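Long-range contacts in anthranilate synthase component I (Streptococcus pneumoniae serotype 4, PDB 5KCK), which belongs to the anthranilate synthase family of mixed alpha-beta proteins, is built largely on antiparallel sheets and is present as two copies in the assembly: residues A[43-48]-A[124-129]; A[213-218]-A[385-390]; A[315-320]-A[355-360]. One frame throughout, in Å; residues are numbered along the deposited sequence.

Interaction 1 (A[43-48]-A[124-129]); sequences ILAYNP and FVYESY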
loop_
_atom_site.group_PDB
_atom_site.type_symbol
_atom_site.label_atom_id
_atom_site.label_comp_id
_atom_site.label_asym_id
_atom_site.label_seq_id
_atom_site.Cartn_x
_atom_site.Cartn_y
_atom_site.Cartn_z
ATOM N N ILE A 43 5.189 -13.601 4.158
ATOM C CA ILE A 43 5.950 -14.832 4.061
ATOM C C ILE A 43 4.983 -15.951 3.727
ATOM O O ILE A 43 3.939 -16.100 4.376
ATOM C CB ILE A 43 6.702 -15.147 5.362
ATOM C CG1 ILE A 43 7.625 -13.996 5.739
ATOM C CG2 ILE A 43 7.451 -16.469 5.221
ATOM C CD1 ILE A 43 7.877 -13.930 7.224
ATOM N N LEU A 44 5.333 -16.727 2.715
ATOM C CA LEU A 44 4.624 -17.938 2.347
ATOM C C LEU A 44 5.651 -19.059 2.368
ATOM O O LEU A 44 6.734 -18.913 1.788
ATOM C CB LEU A 44 3.987 -17.768 0.965
ATOM C CG LEU A 44 2.718 -18.524 0.603
ATOM C CD1 LEU A 44 2.138 -17.929 -0.656
ATOM C CD2 LEU A 44 3.014 -19.988 0.404
ATOM N N ALA A 45 5.343 -20.152 3.064
ATOM C CA ALA A 45 6.285 -21.261 3.193
ATOM C C ALA A 45 5.587 -22.588 2.934
ATOM O O ALA A 45 4.402 -22.751 3.239
ATOM C CB ALA A 45 6.941 -21.292 4.580
ATOM N N TYR A 46 6.349 -23.546 2.399
ATOM C CA TYR A 46 5.787 -24.807 1.925
ATOM C C TYR A 46 6.865 -25.886 1.942
ATOM O O TYR A 46 8.063 -25.596 2.008
ATOM C CB TYR A 46 5.196 -24.650 0.514
ATOM C CG TYR A 46 5.994 -23.673 -0.315
ATOM C CD1 TYR A 46 7.103 -24.092 -1.050
ATOM C CD2 TYR A 46 5.671 -22.323 -0.325
ATOM C CE1 TYR A 46 7.861 -23.185 -1.792
ATOM C CE2 TYR A 46 6.424 -21.407 -1.047
ATOM C CZ TYR A 46 7.509 -21.840 -1.782
ATOM O OH TYR A 46 8.237 -20.916 -2.499
ATOM N N ASN A 47 6.413 -27.136 1.873
ATOM C CA ASN A 47 7.283 -28.307 1.855
ATOM C C ASN A 47 8.319 -28.296 2.985
ATOM O O ASN A 47 9.522 -28.340 2.731
ATOM C CB ASN A 47 7.975 -28.437 0.503
ATOM C CG ASN A 47 6.996 -28.711 -0.627
ATOM O OD1 ASN A 47 6.053 -29.490 -0.472
ATOM N ND2 ASN A 47 7.212 -28.062 -1.765
ATOM N N PRO A 48 7.876 -28.271 4.241
ATOM C CA PRO A 48 8.834 -28.181 5.348
ATOM C C PRO A 48 9.705 -29.426 5.436
ATOM O O PRO A 48 9.276 -30.531 5.108
ATOM C CB PRO A 48 7.935 -28.049 6.578
ATOM C CG PRO A 48 6.704 -28.816 6.195
ATOM C CD PRO A 48 6.512 -28.570 4.714
ATOM N N PHE A 124 6.525 -25.940 11.876
ATOM C CA PHE A 124 7.116 -26.512 10.678
ATOM C C PHE A 124 8.421 -25.776 10.370
ATOM O O PHE A 124 8.537 -24.566 10.588
ATOM C CB PHE A 124 6.163 -26.415 9.481
ATOM C CG PHE A 124 4.957 -27.315 9.559
ATOM C CD1 PHE A 124 5.092 -28.695 9.530
ATOM C CD2 PHE A 124 3.681 -26.777 9.590
ATOM C CE1 PHE A 124 3.975 -29.528 9.574
ATOM C CE2 PHE A 124 2.563 -27.600 9.622
ATOM C CZ PHE A 124 2.710 -28.977 9.622
ATOM N N VAL A 125 9.397 -26.509 9.841
ATOM C CA VAL A 125 10.738 -25.979 9.592
ATOM C C VAL A 125 10.979 -25.950 8.088
ATOM O O VAL A 125 10.954 -26.998 7.434
ATOM C CB VAL A 125 11.808 -26.813 10.313
ATOM C CG1 VAL A 125 13.171 -26.187 10.130
ATOM C CG2 VAL A 125 11.452 -26.955 11.789
ATOM N N TYR A 126 11.236 -24.759 7.544
ATOM C CA TYR A 126 11.207 -24.523 6.104
ATOM C C TYR A 126 12.541 -24.017 5.564
ATOM O O TYR A 126 13.174 -23.128 6.153
ATOM C CB TYR A 126 10.148 -23.481 5.718
ATOM C CG TYR A 126 8.726 -23.835 6.063
ATOM C CD1 TYR A 126 7.922 -24.534 5.167
ATOM C CD2 TYR A 126 8.177 -23.443 7.273
ATOM C CE1 TYR A 126 6.601 -24.840 5.482
ATOM C CE2 TYR A 126 6.875 -23.746 7.598
ATOM C CZ TYR A 126 6.087 -24.444 6.703
ATOM O OH TYR A 126 4.782 -24.737 7.042
ATOM N N GLU A 127 12.923 -24.548 4.402
ATOM C CA GLU A 127 13.954 -23.967 3.551
ATOM C C GLU A 127 13.410 -23.629 2.169
ATOM O O GLU A 127 14.185 -23.272 1.274
ATOM C CB GLU A 127 15.155 -24.910 3.426
ATOM C CG GLU A 127 14.781 -26.299 2.954
ATOM C CD GLU A 127 15.970 -27.254 2.944
ATOM O OE1 GLU A 127 16.911 -27.055 3.754
ATOM O OE2 GLU A 127 15.961 -28.191 2.111
ATOM N N SER A 128 12.096 -23.729 1.978
ATOM C CA SER A 128 11.434 -23.372 0.727
ATOM C C SER A 128 10.333 -22.385 1.064
ATOM O O SER A 128 9.391 -22.736 1.783
ATOM C CB SER A 128 10.846 -24.606 0.031
ATOM O OG SER A 128 11.793 -25.659 -0.032
ATOM N N TYR A 129 10.436 -21.169 0.542
ATOM C CA TYR A 129 9.515 -20.118 0.949
ATOM C C TYR A 129 9.637 -18.942 -0.018
ATOM O O TYR A 129 10.573 -18.855 -0.818
ATOM C CB TYR A 129 9.797 -19.680 2.395
ATOM C CG TYR A 129 11.192 -19.126 2.564
ATOM C CD1 TYR A 129 12.279 -19.979 2.747
ATOM C CD2 TYR A 129 11.428 -17.761 2.507
ATOM C CE1 TYR A 129 13.563 -19.488 2.893
ATOM C CE2 TYR A 129 12.710 -17.253 2.652
ATOM C CZ TYR A 129 13.773 -18.128 2.839
ATOM O OH TYR A 129 15.047 -17.647 2.975
HETATM O O HOH W 1 11.279 -26.394 3.058
#
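A45 and P48 take hold of the Y126 ring from opposite faces. Followed outward, Y126 CB faces the A45 methyl. The ring then turns a face to that methyl: A45 CB stands 3.4 Å from the centroid of the Y126 ring, 12° off the normal, a CH-pi contact over the centre. On the rim, Y126 CD1 lies 3.3 Å from Y46 N; further out, CE1 runs beside A45 C. Across the other face P48 CB makes a second, more offset CH-pi contact, 4.0 Å from the centroid of the Y126 ring. The phenol oxygen at the tip passes beyond the contact and is hydrogen-bonded to the backbone oxygen of H25 of the second subunit.

Strands 41-45 and 128-133 belong to one antiparallel sheet and strands 50-55 and 121-126 to another; segment 124-129 passes between the two, while 43-48 leaves strand 41-45 and heads toward strand 50-55. A45 and Y129 form a non-hydrogen-bonded antiparallel pair, and beyond it Y46 N donates to S128 O (3.2 Å, 167°). With CG flanked by its own N and C (chi1 35°), Y46 lays its ring over S128, whose O lies above the ring centre. Where the backbones part, a water bridges them, donating a hydrogen bond to N47 O at 2.6 Å and accepting one from E127 N at 2.8 Å; it also donates to S128 OG, whose main partner is E143. P48 CG packs on F124 CD1 at 3.7 Å, while residues 43-45 continue their sheet into an antiparallel strand of the second subunit.

Interaction 2 (A[213-218]-A[385-390]); sequences VLSQRF and EKRGVY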
loop_
_atom_site.group_PDB
_atom_site.type_symbol
_atom_site.label_atom_id
_atom_site.label_comp_id
_atom_site.label_asym_id
_atom_site.label_seq_id
_atom_site.Cartn_x
_atom_site.Cartn_y
_atom_site.Cartn_z
ATOM N N VAL A 213 -6.904 -11.826 34.092
ATOM C CA VAL A 213 -7.594 -11.858 32.810
ATOM C C VAL A 213 -8.358 -13.173 32.720
ATOM O O VAL A 213 -7.758 -14.247 32.633
ATOM C CB VAL A 213 -6.625 -11.681 31.634
ATOM C CG1 VAL A 213 -7.391 -11.670 30.329
ATOM C CG2 VAL A 213 -5.824 -10.386 31.787
ATOM N N LEU A 214 -9.686 -13.088 32.758
ATOM C CA LEU A 214 -10.565 -14.235 32.567
ATOM C C LEU A 214 -11.163 -14.192 31.165
ATOM O O LEU A 214 -11.533 -13.123 30.669
ATOM C CB LEU A 214 -11.681 -14.249 33.619
ATOM C CG LEU A 214 -11.227 -14.358 35.075
ATOM C CD1 LEU A 214 -12.403 -14.191 36.038
ATOM C CD2 LEU A 214 -10.512 -15.679 35.319
ATOM N N SER A 215 -11.277 -15.359 30.534
ATOM C CA SER A 215 -11.688 -15.442 29.141
ATOM C C SER A 215 -12.890 -16.363 28.966
ATOM O O SER A 215 -13.174 -17.225 29.800
ATOM C CB SER A 215 -10.533 -15.927 28.254
ATOM O OG SER A 215 -10.206 -17.279 28.515
ATOM N N GLN A 216 -13.603 -16.148 27.861
ATOM C CA GLN A 216 -14.687 -17.009 27.407
ATOM C C GLN A 216 -14.351 -17.554 26.035
ATOM O O GLN A 216 -13.788 -16.843 25.197
ATOM C CB GLN A 216 -16.010 -16.274 27.268
ATOM C CG GLN A 216 -16.800 -16.032 28.501
ATOM C CD GLN A 216 -18.192 -15.553 28.141
ATOM O OE1 GLN A 216 -18.518 -14.377 28.290
ATOM N NE2 GLN A 216 -19.010 -16.465 27.633
ATOM N N ARG A 217 -14.746 -18.794 25.790
ATOM C CA ARG A 217 -14.596 -19.419 24.489
ATOM C C ARG A 217 -15.965 -19.531 23.823
ATOM O O ARG A 217 -16.995 -19.623 24.499
ATOM C CB ARG A 217 -13.937 -20.789 24.632
ATOM C CG ARG A 217 -13.822 -21.595 23.358
ATOM C CD ARG A 217 -13.000 -22.834 23.625
ATOM N NE ARG A 217 -11.634 -22.479 23.978
ATOM C CZ ARG A 217 -10.761 -23.310 24.536
ATOM N NH1 ARG A 217 -11.119 -24.558 24.820
ATOM N NH2 ARG A 217 -9.528 -22.895 24.809
ATOM N N PHE A 218 -15.964 -19.474 22.491
ATOM C CA PHE A 218 -17.162 -19.651 21.682
ATOM C C PHE A 218 -16.801 -20.539 20.505
ATOM O O PHE A 218 -15.651 -20.547 20.058
ATOM C CB PHE A 218 -17.725 -18.312 21.172
ATOM C CG PHE A 218 -18.007 -17.315 22.260
ATOM C CD1 PHE A 218 -16.985 -16.526 22.779
ATOM C CD2 PHE A 218 -19.290 -17.168 22.767
ATOM C CE1 PHE A 218 -17.237 -15.610 23.790
ATOM C CE2 PHE A 218 -19.553 -16.258 23.779
ATOM C CZ PHE A 218 -18.525 -15.476 24.289
ATOM N N GLU A 385 -11.650 -24.767 30.777
ATOM C CA GLU A 385 -11.080 -25.328 29.563
ATOM C C GLU A 385 -9.634 -24.884 29.446
ATOM O O GLU A 385 -9.322 -23.713 29.677
ATOM C CB GLU A 385 -11.838 -24.872 28.307
ATOM C CG GLU A 385 -13.298 -25.277 28.238
ATOM C CD GLU A 385 -14.003 -24.650 27.043
ATOM O OE1 GLU A 385 -14.370 -23.455 27.123
ATOM O OE2 GLU A 385 -14.167 -25.345 26.018
ATOM N N LYS A 386 -8.761 -25.817 29.076
ATOM C CA LYS A 386 -7.383 -25.472 28.752
ATOM C C LYS A 386 -7.361 -24.405 27.662
ATOM O O LYS A 386 -8.107 -24.482 26.681
ATOM C CB LYS A 386 -6.636 -26.722 28.292
ATOM C CG LYS A 386 -5.199 -26.504 27.888
ATOM C CD LYS A 386 -4.557 -27.840 27.562
ATOM C CE LYS A 386 -3.117 -27.667 27.120
ATOM N NZ LYS A 386 -2.621 -28.926 26.492
ATOM N N ARG A 387 -6.511 -23.394 27.847
ATOM C CA ARG A 387 -6.479 -22.280 26.903
ATOM C C ARG A 387 -5.938 -22.708 25.547
ATOM O O ARG A 387 -6.497 -22.333 24.508
ATOM C CB ARG A 387 -5.655 -21.124 27.476
ATOM C CG ARG A 387 -6.443 -20.332 28.500
ATOM C CD ARG A 387 -5.663 -19.187 29.090
ATOM N NE ARG A 387 -6.574 -18.294 29.797
ATOM C CZ ARG A 387 -6.265 -17.056 30.153
ATOM N NH1 ARG A 387 -5.060 -16.574 29.869
ATOM N NH2 ARG A 387 -7.155 -16.304 30.786
ATOM N N GLY A 388 -4.861 -23.489 25.528
ATOM C CA GLY A 388 -4.336 -23.963 24.253
ATOM C C GLY A 388 -3.653 -22.849 23.488
ATOM O O GLY A 388 -2.782 -22.142 24.015
ATOM N N VAL A 389 -4.041 -22.689 22.217
ATOM C CA VAL A 389 -3.429 -21.660 21.373
ATOM C C VAL A 389 -3.698 -20.272 21.943
ATOM O O VAL A 389 -2.794 -19.431 22.025
ATOM C CB VAL A 389 -3.936 -21.771 19.924
ATOM C CG1 VAL A 389 -3.500 -20.538 19.115
ATOM C CG2 VAL A 389 -3.432 -23.059 19.270
ATOM N N TYR A 390 -4.945 -20.011 22.335
ATOM C CA TYR A 390 -5.314 -18.707 22.872
ATOM C C TYR A 390 -4.364 -18.288 23.987
ATOM O O TYR A 390 -4.064 -19.075 24.890
ATOM C CB TYR A 390 -6.749 -18.734 23.406
ATOM C CG TYR A 390 -7.071 -17.513 24.249
ATOM C CD1 TYR A 390 -7.309 -16.288 23.651
ATOM C CD2 TYR A 390 -7.114 -17.580 25.635
ATOM C CE1 TYR A 390 -7.599 -15.170 24.397
ATOM C CE2 TYR A 390 -7.403 -16.451 26.395
ATOM C CZ TYR A 390 -7.643 -15.249 25.762
ATOM O OH TYR A 390 -7.927 -14.105 26.476
HETATM O O HOH W 2 -9.420 -26.564 25.649
#
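S215 and R387 have CA atoms 8.9 Å apart, and R217 and E385 are almost as distant, so segment 213-218, within strand 211-221, and loop segment 385-390 meet through side chains that span the gap without any backbone pairing. R217 reaches out from the strand with CG anti to the backbone N, then bends at chi3 (-65°), which brings its guanidinium edge to the loop. There R217 NH2 donates to K386 O (2.8 Å, 154°). A water reinforces the pair, accepting from R217 NH1 at 2.8 Å and donating to the same K386 O at 2.7 Å. The salt bridge with E385 is looser: NH1 of R217 lies 3.4 Å from OE2 of E385, a weak bond with the two flat groups turned 60° apart, and this carboxylate oxygen is also bonded to T115 and H187.

The example illustrates a strand serving two layers. V213, S215 and R217 face the loop, while L214, Q216 and F218 pack on helices 190-205 and 433-446. In return, the extended R387 chain carries NH2 to V213 O, 2.8 Å away but badly angled, hence weak; the V367 carbonyl also holds this buried guanidinium, and the E383 carboxylate probably balances its charge. Y390 CE2 comes within 3.6 Å of S215 OG, whose polar partners are E383 and Q422, and the same CE2 lies over the R387 guanidinium face.

Interaction 3 (A[315-320]-A[355-360]); sequences GRISET and MDALKA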
loop_
_atom_site.group_PDB
_atom_site.type_symbol
_atom_site.label_atom_id
_atom_site.label_comp_id
_atom_site.label_asym_id
_atom_site.label_seq_id
_atom_site.Cartn_x
_atom_site.Cartn_y
_atom_site.Cartn_z
ATOM N N GLY A 315 15.062 -6.775 31.187
ATOM C CA GLY A 315 16.195 -6.570 32.076
ATOM C C GLY A 315 16.759 -7.860 32.641
ATOM O O GLY A 315 17.963 -7.959 32.879
ATOM N N ARG A 316 15.907 -8.868 32.848
ATOM C CA ARG A 316 16.373 -10.149 33.373
ATOM C C ARG A 316 17.252 -10.915 32.387
ATOM O O ARG A 316 18.016 -11.782 32.813
ATOM C CB ARG A 316 15.186 -11.031 33.772
ATOM C CG ARG A 316 14.391 -10.518 34.967
ATOM C CD ARG A 316 13.515 -11.617 35.589
ATOM N NE ARG A 316 12.719 -12.363 34.611
ATOM C CZ ARG A 316 11.553 -11.945 34.119
ATOM N NH1 ARG A 316 11.048 -10.778 34.504
ATOM N NH2 ARG A 316 10.890 -12.691 33.243
ATOM N N ILE A 317 17.175 -10.623 31.091
ATOM C CA ILE A 317 17.915 -11.383 30.094
ATOM C C ILE A 317 18.885 -10.515 29.307
ATOM O O ILE A 317 19.379 -10.940 28.264
ATOM C CB ILE A 317 16.966 -12.121 29.130
ATOM C CG1 ILE A 317 16.089 -11.108 28.394
ATOM C CG2 ILE A 317 16.115 -13.154 29.877
ATOM C CD1 ILE A 317 15.274 -11.710 27.264
ATOM N N SER A 318 19.164 -9.301 29.775
ATOM C CA SER A 318 19.963 -8.365 28.999
ATOM C C SER A 318 21.069 -7.763 29.855
ATOM O O SER A 318 21.122 -7.955 31.074
ATOM C CB SER A 318 19.087 -7.234 28.432
ATOM O OG SER A 318 18.061 -7.735 27.596
ATOM N N GLU A 319 21.976 -7.033 29.211
ATOM C CA GLU A 319 22.821 -6.132 29.982
ATOM C C GLU A 319 21.919 -5.074 30.599
ATOM O O GLU A 319 21.178 -4.389 29.886
ATOM C CB GLU A 319 23.906 -5.495 29.116
ATOM C CG GLU A 319 25.109 -4.976 29.925
ATOM C CD GLU A 319 24.842 -3.657 30.639
ATOM O OE1 GLU A 319 24.792 -2.609 29.962
ATOM O OE2 GLU A 319 24.681 -3.664 31.876
ATOM N N THR A 320 21.962 -4.971 31.928
ATOM C CA THR A 320 20.945 -4.208 32.655
ATOM C C THR A 320 20.940 -2.725 32.297
ATOM O O THR A 320 19.883 -2.086 32.331
ATOM C CB THR A 320 21.123 -4.382 34.165
ATOM O OG1 THR A 320 22.471 -4.067 34.534
ATOM C CG2 THR A 320 20.785 -5.809 34.582
HETATM N N MSE A 355 15.018 -18.051 22.706
HETATM C CA MSE A 355 14.208 -18.888 23.605
HETATM C C MSE A 355 14.083 -18.266 24.992
HETATM O O MSE A 355 13.024 -18.323 25.611
HETATM C CB MSE A 355 14.796 -20.295 23.719
HETATM C CG MSE A 355 14.940 -20.988 22.379
HETATM SE SE MSE A 355 13.222 -21.341 21.505
HETATM C CE MSE A 355 12.899 -19.627 20.574
ATOM N N ASP A 356 15.178 -17.679 25.476
ATOM C CA ASP A 356 15.129 -16.976 26.752
ATOM C C ASP A 356 14.233 -15.746 26.670
ATOM O O ASP A 356 13.537 -15.430 27.638
ATOM C CB ASP A 356 16.545 -16.617 27.192
ATOM C CG ASP A 356 17.452 -17.846 27.251
ATOM O OD1 ASP A 356 17.229 -18.687 28.150
ATOM O OD2 ASP A 356 18.358 -17.987 26.392
ATOM N N ALA A 357 14.203 -15.073 25.516
ATOM C CA ALA A 357 13.268 -13.969 25.333
ATOM C C ALA A 357 11.834 -14.469 25.384
ATOM O O ALA A 357 10.956 -13.814 25.960
ATOM C CB ALA A 357 13.537 -13.260 24.004
ATOM N N LEU A 358 11.583 -15.636 24.786
ATOM C CA LEU A 358 10.244 -16.207 24.798
ATOM C C LEU A 358 9.842 -16.604 26.209
ATOM O O LEU A 358 8.746 -16.274 26.670
ATOM C CB LEU A 358 10.187 -17.409 23.854
ATOM C CG LEU A 358 8.950 -18.293 23.959
ATOM C CD1 LEU A 358 7.728 -17.455 23.705
ATOM C CD2 LEU A 358 9.038 -19.419 22.957
ATOM N N LYS A 359 10.728 -17.303 26.919
ATOM C CA LYS A 359 10.402 -17.718 28.274
ATOM C C LYS A 359 10.268 -16.527 29.213
ATOM O O LYS A 359 9.514 -16.597 30.187
ATOM C CB LYS A 359 11.453 -18.701 28.785
ATOM C CG LYS A 359 11.410 -20.025 28.044
ATOM C CD LYS A 359 12.125 -21.120 28.792
ATOM C CE LYS A 359 13.611 -21.065 28.561
ATOM N NZ LYS A 359 14.283 -22.127 29.352
ATOM N N ALA A 360 10.961 -15.423 28.929
ATOM C CA ALA A 360 10.879 -14.261 29.807
ATOM C C ALA A 360 9.564 -13.506 29.666
ATOM O O ALA A 360 9.206 -12.763 30.582
ATOM C CB ALA A 360 12.035 -13.298 29.537
#
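I317 carries the apolar part of this contact, both of its branches ending on the same side of helix 354-361. With chi1 at 61°, CG1 is tucked over its own backbone, and the chain extends from there, which carries CD1 out to 3.6 Å from A357 CA. The same CD1 lies 4.0 Å from the A357 methyl. The other branch, CG2, meets A360 CB at 4.1 Å and passes at a similar distance from the D356 carbonyl. One isoleucine thus covers three helix positions spread over a single turn, two of them alanines whose short side chains let it come close to the main chain.

The polar part is slighter. R316, bent at chi3, directs the edge of its guanidinium to the A360 carbonyl; NH2 stands 3.1 Å from that O, but the angle of 125° makes the bond weak. The charge has a stronger partner in D313, which forms a salt bridge with NH1. Because A360 lies near the C-terminal end of its helix, the partial negative charge of that end would probably suit a nearby arginine. D356 turns its carboxylate away from I317 and accepts from the backbone of T353 at the start of the helix.

The contact joins the end of helix 297-316, where the chain turns off and I317 and E319 pair through their backbones with L349 and R347, to helix 354-361. That helix rests in turn on strands 259-264 and 403-407 of the large antiparallel sheet and on helix 70-78, which receives L358 and the selenomethionine at 355.

From the N terminus, interaction 1 is the first to close, bringing strands 121-126 and 128-133 back to strand 41-45 and the turn after it, and tying a small sheet to the large one near the subunit interface. Its loop is complete before interaction 2 opens. Residues 213-218 then wait through 166 intervening residues for 385-390, joining the sheet of strand 211-221 to the loop that leads into strand 393-398. Nested inside that span, interaction 3 closes a much shorter loop, largely strands 324-333 and 338-347, between the C-terminal end of helix 297-316 with the turn after it and helix 354-361. No pair of contacts crosses or touches; their centres lie 26 to 29 Å apart, with interactions 1 and 2 on opposite sides of the chain's centre.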